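Fat acid-binding protein (Eubacterium ventriosum, PDB 3NYI) is a DegV-family protein that holds a stearic acid molecule in a pocket and probably serves in fatty acid binding. Local coordinates at residues Lys17-Leu20 and Glu21-Val25; Ser124-Asn127 and Thr128-Ala132. All blocks are in the same frame, centred on the assembly; numbering follows the deposited sequence.

Contact 1: residues Lys17-Leu20 and Glu21-Val25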
loop_
_atom_site.group_PDB
_atom_site.type_symbol
_atom_site.label_atom_id
_atom_site.label_comp_id
_atom_site.label_asym_id
_atom_site.label_seq_id
_atom_site.Cartn_x
_atom_site.Cartn_y
_atom_site.Cartn_z
ATOM N N LYS A 17 -1.265 12.965 -4.720
ATOM C CA LYS A 17 -1.969 14.199 -4.364
ATOM C C LYS A 17 -3.149 14.444 -5.299
ATOM O O LYS A 17 -4.250 14.765 -4.849
ATOM C CB LYS A 17 -1.028 15.400 -4.414
ATOM C CG LYS A 17 -0.038 15.468 -3.264
ATOM C CD LYS A 17 -0.737 15.706 -1.938
ATOM C CE LYS A 17 0.272 15.927 -0.812
ATOM N NZ LYS A 17 1.109 17.146 -1.022
ATOM N N GLU A 18 -2.905 14.285 -6.598
ATOM C CA GLU A 18 -3.941 14.454 -7.619
ATOM C C GLU A 18 -5.140 13.543 -7.390
ATOM O O GLU A 18 -6.288 13.965 -7.536
ATOM C CB GLU A 18 -3.394 14.131 -9.008
ATOM C CG GLU A 18 -2.377 15.089 -9.570
ATOM C CD GLU A 18 -2.086 14.788 -11.032
ATOM O OE1 GLU A 18 -2.749 13.885 -11.596
ATOM O OE2 GLU A 18 -1.205 15.451 -11.621
ATOM N N TYR A 19 -4.870 12.278 -7.078
ATOM C CA TYR A 19 -5.938 11.304 -6.926
ATOM C C TYR A 19 -6.810 11.688 -5.740
ATOM O O TYR A 19 -8.036 11.617 -5.812
ATOM C CB TYR A 19 -5.370 9.900 -6.715
ATOM C CG TYR A 19 -6.438 8.834 -6.688
ATOM C CD1 TYR A 19 -6.667 8.023 -7.798
ATOM C CD2 TYR A 19 -7.242 8.660 -5.568
ATOM C CE1 TYR A 19 -7.647 7.045 -7.779
ATOM C CE2 TYR A 19 -8.232 7.697 -5.542
ATOM C CZ TYR A 19 -8.434 6.895 -6.645
ATOM O OH TYR A 19 -9.419 5.938 -6.603
ATOM N N LEU A 20 -6.163 12.097 -4.650
ATOM C CA LEU A 20 -6.872 12.454 -3.427
ATOM C C LEU A 20 -7.849 13.604 -3.668
ATOM O O LEU A 20 -8.993 13.559 -3.221
ATOM C CB LEU A 20 -5.887 12.817 -2.312
ATOM C CG LEU A 20 -4.931 11.689 -1.913
ATOM C CD1 LEU A 20 -3.962 12.181 -0.858
ATOM C CD2 LEU A 20 -5.708 10.484 -1.407
ATOM N N GLU A 21 -7.391 14.632 -4.371
ATOM C CA GLU A 21 -8.251 15.768 -4.674
ATOM C C GLU A 21 -9.378 15.370 -5.624
ATOM O O GLU A 21 -10.544 15.690 -5.390
ATOM C CB GLU A 21 -7.442 16.924 -5.262
ATOM C CG GLU A 21 -8.297 18.132 -5.620
ATOM C CD GLU A 21 -7.476 19.366 -5.932
ATOM O OE1 GLU A 21 -7.097 19.545 -7.109
ATOM O OE2 GLU A 21 -7.212 20.157 -5.000
ATOM N N LYS A 22 -9.027 14.658 -6.685
ATOM C CA LYS A 22 -10.002 14.257 -7.688
ATOM C C LYS A 22 -11.144 13.430 -7.117
ATOM O O LYS A 22 -12.306 13.669 -7.446
ATOM C CB LYS A 22 -9.327 13.474 -8.800
ATOM C CG LYS A 22 -10.268 13.049 -9.905
ATOM C CD LYS A 22 -9.482 12.437 -11.034
ATOM C CE LYS A 22 -10.379 12.001 -12.175
ATOM N NZ LYS A 22 -9.597 11.152 -13.110
ATOM N N HIS A 23 -10.818 12.473 -6.249
ATOM C CA HIS A 23 -11.816 11.526 -5.756
ATOM C C HIS A 23 -12.240 11.737 -4.301
ATOM O O HIS A 23 -12.918 10.889 -3.722
ATOM C CB HIS A 23 -11.313 10.097 -5.937
ATOM C CG HIS A 23 -11.038 9.731 -7.363
ATOM N ND1 HIS A 23 -12.040 9.524 -8.279
ATOM C CD2 HIS A 23 -9.871 9.523 -8.017
ATOM C CE1 HIS A 23 -11.507 9.204 -9.449
ATOM N NE2 HIS A 23 -10.194 9.193 -9.314
ATOM N N ASP A 24 -11.832 12.859 -3.715
ATOM C CA ASP A 24 -12.221 13.222 -2.356
ATOM C C ASP A 24 -11.860 12.150 -1.312
ATOM O O ASP A 24 -12.705 11.739 -0.515
ATOM C CB ASP A 24 -13.721 13.537 -2.300
ATOM C CG ASP A 24 -14.116 14.256 -1.027
ATOM O OD1 ASP A 24 -13.251 14.951 -0.453
ATOM O OD2 ASP A 24 -15.288 14.129 -0.604
ATOM N N VAL A 25 -10.609 11.699 -1.329
ATOM C CA VAL A 25 -10.121 10.729 -0.347
ATOM C C VAL A 25 -9.288 11.456 0.705
ATOM O O VAL A 25 -8.429 12.271 0.374
ATOM C CB VAL A 25 -9.286 9.616 -1.015
ATOM C CG1 VAL A 25 -8.628 8.707 0.039
ATOM C CG2 VAL A 25 -10.159 8.805 -1.988
#
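His23 N donates to Tyr19 O at 2.9 Å, and Lys22 N to Glu18 O at 3.0 Å, both regular i to i+4 bonds of the last turn of helix 17-23. At the C-terminal end the chain turns back. Asp24 has positive phi (56°), and Val25 N reaches Leu20 O at 3.1 Å, in the carbonyl plane and on a lone pair. This is a Schellman motif, completed by its apolar partners: Leu20 CD2 lies 3.7 Å from Val25 CB, the two side chains meeting at about a right angle. One turn round the helix, His23 leans over a face of Tyr19. Its CD2 sits above the centre of the phenol ring, 3.3 Å from Tyr19 CZ, with the ring planes inclined at 45°. Tyr19 CG is anti to the backbone N (chi1 -174°), which carries the ring under the imidazole. Val25 CG2 approaches the phenol edge. Tyr19 OH bonds to Asp136, while Asp24 forms a salt bridge to Lys6. Lys22 NZ forms a salt bridge to Glu267, which also bonds to His23 NE2. Held between Glu143 at ND1 and Glu267 at NE2, His23 is probably doubly protonated, a charge the nearby phenol face might help to stabilise.

Contact 2: residues Ser124-Asn127 and Thr128-Ala132; sequences SKQN and TVTQA. With STE (stearic acid), chain C.
Asn127, Thr128 and Val129 form part of the wall of the fatty acid pocket, where the loop after strand 119-123 turns into helix 128-143. Asn127 ND2 lies against the alkyl chain, 3.3 Å from C12 of the stearic acid, and its hydrogen bond is to Ser276 OG. Thr128 CG2 is 3.7 Å from C14, and Val129 CG1 3.9 Å from the terminal C18. Asn127 OD1 takes a weak bond from Thr128 N, and Asn127 O receives Gln131 N at 3.2 Å from above the carbonyl plane. Before the helix, Ser124 OG accepts Gln126 N at 2.9 Å, an ST turn; this hydroxyl also bonds to Thr91 O, and Gln131 CG packs against it. Gln126 crosses Thr130 at about a right angle, its CB 3.3 Å from Gln131 N. Its bend at chi2 (-58°) folds the amide back, and NE2 reaches Ser124 O at 3.1 Å as well as Met159 O. A water lies 2.9 Å from Gln126 OE1 and bonds to Thr130 OG1. An alanine here would probably leave Ser124 O and Met159 O without their amide donor and the water with one partner fewer. Gln131 OE1 is buried without a partner, whereas NE2 bonds to Asp10. Thr128 and Val129 touch Ile164 of strand 163-167 and Val270 of strand 270-271, packing this helix start against the second sheet.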
loop_
_atom_site.group_PDB
_atom_site.type_symbol
_atom_site.label_atom_id
_atom_site.label_comp_id
_atom_site.label_asym_id
_atom_site.label_seq_id
_atom_site.Cartn_x
_atom_site.Cartn_y
_atom_site.Cartn_z
ATOM N N SER A 124 -7.708 -3.527 4.824
ATOM C CA SER A 124 -7.574 -3.738 3.381
ATOM C C SER A 124 -6.885 -5.056 3.012
ATOM O O SER A 124 -7.093 -5.571 1.913
ATOM C CB SER A 124 -6.804 -2.579 2.733
ATOM O OG SER A 124 -5.404 -2.700 2.936
ATOM N N LYS A 125 -6.073 -5.576 3.934
ATOM C CA LYS A 125 -5.178 -6.712 3.704
ATOM C C LYS A 125 -4.114 -6.400 2.656
ATOM O O LYS A 125 -3.452 -7.304 2.150
ATOM C CB LYS A 125 -5.958 -7.992 3.302
ATOM C CG LYS A 125 -7.082 -8.335 4.273
ATOM C CD LYS A 125 -7.716 -9.695 3.984
ATOM C CE LYS A 125 -6.747 -10.831 4.289
ATOM N NZ LYS A 125 -7.390 -12.182 4.142
ATOM N N GLN A 126 -3.947 -5.121 2.339
ATOM C CA GLN A 126 -2.965 -4.698 1.344
ATOM C C GLN A 126 -1.971 -3.684 1.927
ATOM O O GLN A 126 -1.938 -3.424 3.142
ATOM C CB GLN A 126 -3.686 -4.024 0.171
ATOM C CG GLN A 126 -4.974 -4.715 -0.275
ATOM C CD GLN A 126 -4.776 -6.180 -0.695
ATOM O OE1 GLN A 126 -3.741 -6.552 -1.241
ATOM N NE2 GLN A 126 -5.794 -7.011 -0.443
ATOM N N ASN A 127 -1.177 -3.103 1.037
ATOM C CA ASN A 127 -0.254 -2.024 1.394
ATOM C C ASN A 127 0.075 -1.310 0.102
ATOM O O ASN A 127 -0.088 -1.881 -0.996
ATOM C CB ASN A 127 1.024 -2.607 2.010
ATOM C CG ASN A 127 2.006 -1.547 2.464
ATOM O OD1 ASN A 127 1.641 -0.385 2.685
ATOM N ND2 ASN A 127 3.282 -1.942 2.588
ATOM N N THR A 128 0.525 -0.065 0.222
ATOM C CA THR A 128 0.991 0.712 -0.926
ATOM C C THR A 128 0.153 0.432 -2.198
ATOM O O THR A 128 -1.077 0.615 -2.167
ATOM C CB THR A 128 2.561 0.607 -1.122
ATOM O OG1 THR A 128 2.985 1.400 -2.242
ATOM C CG2 THR A 128 3.056 -0.861 -1.268
ATOM N N VAL A 129 0.791 0.015 -3.294
ATOM C CA VAL A 129 0.081 -0.098 -4.584
ATOM C C VAL A 129 -1.261 -0.880 -4.517
ATOM O O VAL A 129 -2.236 -0.468 -5.140
ATOM C CB VAL A 129 1.005 -0.614 -5.739
ATOM C CG1 VAL A 129 1.437 -2.065 -5.493
ATOM C CG2 VAL A 129 0.323 -0.457 -7.137
ATOM N N THR A 130 -1.313 -1.995 -3.782
ATOM C CA THR A 130 -2.549 -2.777 -3.760
ATOM C C THR A 130 -3.575 -2.160 -2.827
ATOM O O THR A 130 -4.747 -2.372 -2.991
ATOM C CB THR A 130 -2.358 -4.272 -3.392
ATOM O OG1 THR A 130 -1.393 -4.394 -2.345
ATOM C CG2 THR A 130 -1.905 -5.117 -4.629
ATOM N N GLN A 131 -3.128 -1.413 -1.818
ATOM C CA GLN A 131 -4.068 -0.674 -1.024
ATOM C C GLN A 131 -4.659 0.430 -1.890
ATOM O O GLN A 131 -5.862 0.670 -1.842
ATOM C CB GLN A 131 -3.390 -0.077 0.225
ATOM C CG GLN A 131 -4.377 0.468 1.253
ATOM C CD GLN A 131 -3.636 0.891 2.517
ATOM O OE1 GLN A 131 -2.526 0.416 2.774
ATOM N NE2 GLN A 131 -4.233 1.788 3.299
ATOM N N ALA A 132 -3.824 1.099 -2.688
ATOM C CA ALA A 132 -4.331 2.103 -3.636
ATOM C C ALA A 132 -5.304 1.489 -4.675
ATOM O O ALA A 132 -6.372 2.056 -4.969
ATOM C CB ALA A 132 -3.167 2.797 -4.336
HETATM C C1 STE C . 3.543 0.858 11.816
HETATM O O1 STE C . 2.549 0.512 12.378
HETATM O O2 STE C . 4.505 1.159 12.460
HETATM C C2 STE C . 3.651 0.691 10.283
HETATM C C3 STE C . 4.425 -0.603 9.928
HETATM C C4 STE C . 4.624 -0.699 8.395
HETATM C C5 STE C . 5.168 -2.087 7.988
HETATM C C6 STE C . 5.408 -2.131 6.461
HETATM C C7 STE C . 6.050 -3.476 6.034
HETATM C C8 STE C . 6.116 -3.515 4.485
HETATM C C9 STE C . 6.771 -4.824 3.987
HETATM C C10 STE C . 6.891 -4.763 2.439
HETATM C C11 STE C . 5.513 -5.037 1.834
HETATM C C12 STE C . 5.039 -4.013 0.775
HETATM C C13 STE C . 6.163 -3.248 0.059
HETATM C C14 STE C . 5.824 -3.280 -1.456
HETATM C C15 STE C . 6.643 -2.224 -2.234
HETATM C C16 STE C . 6.552 -2.547 -3.746
HETATM C C17 STE C . 5.297 -1.877 -4.348
HETATM C C18 STE C . 5.271 -2.036 -5.885
HETATM O O HOH W 1 -1.314 -7.542 -2.370
#

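In the fold
Contact 1 closes early in the chain and contact 2 opens about a hundred residues later; their centres are 16 Å apart and their nearest atoms about 5 Å, without touching. Both follow strands of one mixed sheet: helix 17-23 is the crossover between parallel strands 6-10 and 25-33, while contact 2 leads out of strand 119-123, with strand 87-91 lying between 6-10 and 119-123. Helix 128-143 joins the two: its start forms contact 2, while Asp136, Val139 and Glu143 further along meet Tyr19 and His23 of contact 1. One helix thus runs from contact 2, near the chain centre and beside the stearic acid, to the more peripheral helix 17-23.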